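Local coordinates for protein 6-phosphogluconate dehydrogenase NAD-binding (Dyadobacter fermentans, PDB 4GBJ) that probably works as an NAD(P)-dependent oxidoreductase of the 6-phosphogluconate and 3-hydroxyisobutyrate dehydrogenase family, at residues 97-100 with 101-105; 127-131 with 132-136. All coordinates share one frame; numbering follows the deposited sequence.

Interaction 1. Residues 97-100 with 101-105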
ATOM      1  N   SER B  97      -4.640   9.238  22.395  1.00 27.23           N
ATOM      2  CA  SER B  97      -3.255   8.846  22.197  1.00 26.41           C
ATOM      3  C   SER B  97      -3.136   7.510  21.433  1.00 30.09           C
ATOM      4  O   SER B  97      -3.993   6.637  21.571  1.00 29.72           O
ATOM      5  CB  SER B  97      -2.579   8.676  23.550  1.00 27.86           C
ATOM      6  OG  SER B  97      -2.656   9.858  24.322  1.00 29.11           O
ATOM      7  N   THR B  98      -2.045   7.328  20.707  1.00 26.03           N
ATOM      8  CA  THR B  98      -1.751   6.044  20.062  1.00 25.07           C
ATOM      9  C   THR B  98      -1.123   5.134  21.105  1.00 29.30           C
ATOM     10  O   THR B  98       0.066   5.215  21.411  1.00 29.33           O
ATOM     11  CB  THR B  98      -0.850   6.202  18.875  1.00 28.47           C
ATOM     12  OG1 THR B  98      -1.442   7.140  17.988  1.00 33.41           O
ATOM     13  CG2 THR B  98      -0.598   4.888  18.178  1.00 29.43           C
ATOM     14  N   ILE B  99      -1.914   4.263  21.634  1.00 24.00           N
ATOM     15  CA  ILE B  99      -1.471   3.360  22.681  1.00 23.55           C
ATOM     16  C   ILE B  99      -2.020   1.982  22.443  1.00 27.07           C
ATOM     17  O   ILE B  99      -2.829   1.746  21.551  1.00 26.41           O
ATOM     18  CB  ILE B  99      -1.882   3.887  24.089  1.00 25.58           C
ATOM     19  CG1 ILE B  99      -3.366   3.898  24.271  1.00 25.77           C
ATOM     20  CG2 ILE B  99      -1.231   5.231  24.371  1.00 26.37           C
ATOM     21  CD1 ILE B  99      -3.801   4.344  25.681  1.00 32.82           C
ATOM     22  N   SER B 100      -1.539   1.081  23.242  1.00 26.19           N
ATOM     23  CA  SER B 100      -1.909  -0.305  23.199  1.00 28.14           C
ATOM     24  C   SER B 100      -3.382  -0.525  23.560  1.00 28.54           C
ATOM     25  O   SER B 100      -3.835   0.005  24.571  1.00 26.05           O
ATOM     26  CB  SER B 100      -1.045  -1.078  24.217  1.00 31.81           C
ATOM     27  OG  SER B 100      -1.549  -2.374  24.477  1.00 41.28           O
ATOM     28  N   PRO B 101      -4.056  -1.462  22.871  1.00 27.29           N
ATOM     29  CA  PRO B 101      -5.398  -1.901  23.314  1.00 27.00           C
ATOM     30  C   PRO B 101      -5.426  -2.332  24.776  1.00 32.01           C
ATOM     31  O   PRO B 101      -6.378  -2.058  25.493  1.00 28.95           O
ATOM     32  CB  PRO B 101      -5.666  -3.129  22.427  1.00 29.13           C
ATOM     33  CG  PRO B 101      -4.861  -2.930  21.262  1.00 33.79           C
ATOM     34  CD  PRO B 101      -3.658  -2.143  21.628  1.00 28.28           C
ATOM     35  N   GLU B 102      -4.373  -3.033  25.211  1.00 31.27           N
ATOM     36  CA  GLU B 102      -4.273  -3.468  26.603  1.00 31.11           C
ATOM     37  C   GLU B 102      -4.235  -2.287  27.569  1.00 31.99           C
ATOM     38  O   GLU B 102      -4.868  -2.361  28.629  1.00 29.84           O
ATOM     39  CB  GLU B 102      -3.028  -4.309  26.789  1.00 33.71           C
ATOM     40  CG  GLU B 102      -2.739  -4.757  28.220  1.00 43.47           C
ATOM     41  CD  GLU B 102      -1.423  -5.507  28.277  1.00 71.08           C
ATOM     42  OE1 GLU B 102      -0.370  -4.832  28.334  1.00 61.80           O
ATOM     43  OE2 GLU B 102      -1.439  -6.754  28.148  1.00 78.31           O
ATOM     44  N   THR B 103      -3.469  -1.223  27.246  1.00 26.35           N
ATOM     45  CA  THR B 103      -3.428  -0.057  28.131  1.00 25.99           C
ATOM     46  C   THR B 103      -4.838   0.553  28.208  1.00 30.07           C
ATOM     47  O   THR B 103      -5.284   0.933  29.269  1.00 29.43           O
ATOM     48  CB  THR B 103      -2.387   0.968  27.663  1.00 30.54           C
ATOM     49  OG1 THR B 103      -1.110   0.356  27.713  1.00 32.72           O
ATOM     50  CG2 THR B 103      -2.346   2.211  28.543  1.00 31.17           C
ATOM     51  N   SER B 104      -5.533   0.658  27.062  1.00 26.61           N
ATOM     52  CA  SER B 104      -6.877   1.218  27.042  1.00 24.47           C
ATOM     53  C   SER B 104      -7.862   0.410  27.847  1.00 27.98           C
ATOM     54  O   SER B 104      -8.598   0.996  28.614  1.00 28.59           O
ATOM     55  CB  SER B 104      -7.391   1.313  25.616  1.00 25.25           C
ATOM     56  OG  SER B 104      -6.741   2.416  25.013  1.00 32.37           O
ATOM     57  N   ARG B 105      -7.865  -0.926  27.686  1.00 25.51           N
ATOM     58  CA  ARG B 105      -8.784  -1.807  28.408  1.00 27.60           C
ATOM     59  C   ARG B 105      -8.512  -1.743  29.907  1.00 32.72           C
ATOM     60  O   ARG B 105      -9.452  -1.748  30.670  1.00 32.36           O
ATOM     61  CB  ARG B 105      -8.650  -3.239  27.905  1.00 25.78           C
ATOM     62  CG  ARG B 105      -9.107  -3.435  26.453  1.00 25.97           C
ATOM     63  CD  ARG B 105      -8.570  -4.777  25.914  1.00 29.82           C
ATOM     64  NE  ARG B 105      -9.011  -5.012  24.535  1.00 40.20           N
ATOM     65  CZ  ARG B 105      -8.357  -5.721  23.614  1.00 55.11           C
ATOM     66  NH1 ARG B 105      -7.206  -6.322  23.911  1.00 43.87           N
ATOM     67  NH2 ARG B 105      -8.856  -5.850  22.394  1.00 37.12           N
TER

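Interaction 2. Residues 127-131 with 132-136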
ATOM      1  N   PRO B 127      -0.897  16.754  11.684  1.00 60.01           N
ATOM      2  CA  PRO B 127      -1.384  18.110  12.056  1.00 62.29           C
ATOM      3  C   PRO B 127      -2.053  18.935  10.949  1.00 67.67           C
ATOM      4  O   PRO B 127      -3.034  19.633  11.224  1.00 66.53           O
ATOM      5  CB  PRO B 127      -0.115  18.809  12.525  1.00 65.97           C
ATOM      6  CG  PRO B 127       0.682  17.705  13.132  1.00 68.33           C
ATOM      7  CD  PRO B 127       0.424  16.481  12.279  1.00 62.09           C
ATOM      8  N   GLU B 128      -1.577  18.808   9.701  1.00 65.77           N
ATOM      9  CA  GLU B 128      -2.157  19.544   8.578  1.00 68.31           C
ATOM     10  C   GLU B 128      -3.575  19.043   8.292  1.00 69.16           C
ATOM     11  O   GLU B 128      -4.472  19.851   8.018  1.00 71.64           O
ATOM     12  CB  GLU B 128      -1.309  19.430   7.296  1.00 72.44           C
ATOM     13  CG  GLU B 128       0.202  19.496   7.486  1.00 90.27           C
ATOM     14  CD  GLU B 128       0.887  18.161   7.742  1.00 97.34           C
ATOM     15  OE1 GLU B 128       1.349  17.963   8.890  1.00 68.24           O
ATOM     16  OE2 GLU B 128       0.899  17.294   6.833  1.00 76.88           O
ATOM     17  N   ALA B 129      -3.773  17.709   8.357  1.00 59.37           N
ATOM     18  CA  ALA B 129      -5.069  17.078   8.095  1.00 56.03           C
ATOM     19  C   ALA B 129      -6.107  17.493   9.120  1.00 56.25           C
ATOM     20  O   ALA B 129      -7.295  17.471   8.790  1.00 54.73           O
ATOM     21  CB  ALA B 129      -4.940  15.549   8.068  1.00 53.78           C
ATOM     22  N   VAL B 130      -5.667  17.851  10.368  1.00 51.84           N
ATOM     23  CA  VAL B 130      -6.542  18.312  11.455  1.00 49.52           C
ATOM     24  C   VAL B 130      -7.026  19.713  11.147  1.00 55.58           C
ATOM     25  O   VAL B 130      -8.216  19.994  11.301  1.00 54.39           O
ATOM     26  CB  VAL B 130      -5.869  18.274  12.846  1.00 51.28           C
ATOM     27  CG1 VAL B 130      -6.782  18.899  13.908  1.00 51.75           C
ATOM     28  CG2 VAL B 130      -5.483  16.845  13.236  1.00 47.50           C
ATOM     29  N   ARG B 131      -6.102  20.609  10.747  1.00 55.02           N
ATOM     30  CA  ARG B 131      -6.461  21.987  10.413  1.00 57.53           C
ATOM     31  C   ARG B 131      -7.403  21.978   9.230  1.00 63.48           C
ATOM     32  O   ARG B 131      -8.398  22.702   9.256  1.00 65.24           O
ATOM     33  CB  ARG B 131      -5.212  22.848  10.151  1.00 59.33           C
ATOM     34  CG  ARG B 131      -4.393  23.091  11.418  1.00 68.12           C
ATOM     35  CD  ARG B 131      -3.303  24.149  11.285  1.00 80.66           C
ATOM     36  NE  ARG B 131      -2.602  24.343  12.566  1.00 84.89           N
ATOM     37  CZ  ARG B 131      -1.611  23.580  13.038  1.00 94.21           C
ATOM     38  NH1 ARG B 131      -1.150  22.552  12.326  1.00 69.59           N
ATOM     39  NH2 ARG B 131      -1.067  23.845  14.220  1.00 83.45           N
ATOM     40  N   ALA B 132      -7.158  21.083   8.246  1.00 59.09           N
ATOM     41  CA  ALA B 132      -8.019  20.953   7.068  1.00 60.70           C
ATOM     42  C   ALA B 132      -9.269  20.099   7.348  1.00 63.88           C
ATOM     43  O   ALA B 132     -10.134  20.026   6.483  1.00 65.85           O
ATOM     44  CB  ALA B 132      -7.228  20.356   5.906  1.00 61.83           C
ATOM     45  N   LYS B 133      -9.371  19.471   8.540  1.00 58.30           N
ATOM     46  CA  LYS B 133     -10.495  18.626   8.980  1.00 57.60           C
ATOM     47  C   LYS B 133     -10.747  17.437   8.009  1.00 65.46           C
ATOM     48  O   LYS B 133     -11.886  16.968   7.914  1.00 67.99           O
ATOM     49  CB  LYS B 133     -11.773  19.469   9.169  1.00 61.32           C
ATOM     50  CG  LYS B 133     -11.598  20.615  10.189  1.00 64.38           C
ATOM     51  CD  LYS B 133     -12.740  21.606  10.159  1.00 65.34           C
ATOM     52  CE  LYS B 133     -12.409  22.861  10.924  1.00 64.23           C
ATOM     53  NZ  LYS B 133     -13.387  23.943  10.642  1.00 80.14           N
ATOM     54  N   VAL B 134      -9.666  16.919   7.354  1.00 59.53           N
ATOM     55  CA  VAL B 134      -9.720  15.802   6.384  1.00 57.41           C
ATOM     56  C   VAL B 134      -9.296  14.450   7.041  1.00 52.99           C
ATOM     57  O   VAL B 134      -9.242  13.428   6.363  1.00 50.74           O
ATOM     58  CB  VAL B 134      -8.879  16.062   5.102  1.00 63.00           C
ATOM     59  CG1 VAL B 134      -9.470  17.192   4.277  1.00 66.60           C
ATOM     60  CG2 VAL B 134      -7.403  16.325   5.411  1.00 62.17           C
ATOM     61  N   GLY B 135      -8.965  14.486   8.321  1.00 45.91           N
ATOM     62  CA  GLY B 135      -8.584  13.312   9.090  1.00 42.44           C
ATOM     63  C   GLY B 135      -9.759  12.456   9.523  1.00 41.89           C
ATOM     64  O   GLY B 135     -10.914  12.738   9.215  1.00 41.42           O
ATOM     65  N   ASN B 136      -9.461  11.373  10.212  1.00 35.10           N
ATOM     66  CA  ASN B 136     -10.481  10.433  10.649  1.00 33.10           C
ATOM     67  C   ASN B 136     -10.241   9.992  12.073  1.00 32.10           C
ATOM     68  O   ASN B 136      -9.104   9.948  12.527  1.00 30.94           O
ATOM     69  CB  ASN B 136     -10.487   9.222   9.723  1.00 33.00           C
ATOM     70  CG  ASN B 136     -10.911   9.567   8.309  1.00 43.17           C
ATOM     71  OD1 ASN B 136     -12.080   9.774   8.044  1.00 36.60           O
ATOM     72  ND2 ASN B 136      -9.978   9.733   7.396  1.00 35.26           N
TER
HETATM   73  O   HOH W   1      -8.962  16.060  10.615  1.00 46.17           O

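Interaction 1. Residues 97-100 with 101-105
Ser100 is the N-cap of helix 101-113, and its side chain meets the backbone of Glu102 in the first turn. The helix follows strand 92-95 in the Rossmann-type NAD-binding domain. Ser100 OG lies trans to its own N, chi1 166°. This swings the oxygen forward over the helix start, where it accepts from Glu102 N at 3.0 Å. The bond is bent, 127° at the hydrogen, and counts as weak. Pro101 fills the first helical position and has no N-H to offer. Ser100 O takes up the regular helical pattern, accepting from Ser104 N at 3.1 Å in a nearly straight bond.

Ile99 adds an apolar contact to the same turn. Its chi1 of 66° puts CG1 between the backbone N and the carbonyl carbon. Chi2 is extended and carries CD1 out to Thr103 and Ser104, one turn on. There CD1 meets the methyl of Thr103, CG2, at 3.9 Å, and the two side chains cross at about a right angle. Asp72 bonds to both the Thr103 hydroxyl and Ser100 N, and so ties the cap residue to the first turn. Pro101 CB lies 3.8 Å above one face of the Arg105 guanidinium, off-centre toward the rim. Arg105 NH2 makes a salt bridge to Asp166 and a hydrogen bond to Asn198 of the second subunit. Ser104 OG bonds to Asn171 and Tyr118, and the same oxygen sits 3.6 Å from Ile99 CD1.

Interaction 2. Residues 127-131 with 132-136
Val134 has chi1 -67°, which sets CG1 trans to its carbonyl carbon and CG2 between that carbon and the backbone N. CG2 is thereby turned back onto the helix end and meets Ala129 CB at 3.7 Å. At Lys133 a positive phi of 57° turns the backbone. With chi1 -58° its CG stands beside its own N and lies 3.6 Å from Val130 O.

Ala132 N still makes a helical bond to Glu128 O at 3.0 Å. Beyond it the pattern changes. Val134 N reaches back to Ala129 O at 2.8 Å, approaching nearly along the line of the C=O bond. Lys133 N turns to Val130 O in a weak bond of 3.0 Å. These two bonds and the positive phi make a Schellman motif, which ends the short helix 127-131. The Ala129–Val134 methyl contact is the apolar contact that usually accompanies it, between the residues joined by the longer-range bond.

Ala129 O also accepts from a water at 2.8 Å, and weakly from Gly135 N. The same water accepts from Gly135 N. The chain then enters strand 136-139, where Asn136 pairs with Phe124 through the backbone. On the helix, Val130 turns away from the loop and packs on Pro19, Ile20 and Ile23 of helix 17-26.

Overall arrangement
Both contacts lie within the NAD-binding domain, at opposite kinds of helix end. Interaction 1 starts helix 101-113, and interaction 2 closes helix 127-131. Interaction 1 follows strand 92-95 and interaction 2 leads into strand 136-139; in the sheet these two flank strand 117-124. The centres of the contacts are 22 Å apart, on opposite sides of the chain's centre, and they do not touch. Interaction 1 is largely buried, held against helices 72-78, 169-197 and 238-254, and uses side-chain oxygens as well as backbone. Interaction 2 is mostly at the surface and relies on backbone bonds, a water and one methyl contact. Each pair of segments also has a residue that meets the second subunit, Arg105 in one and Asn136 in the other.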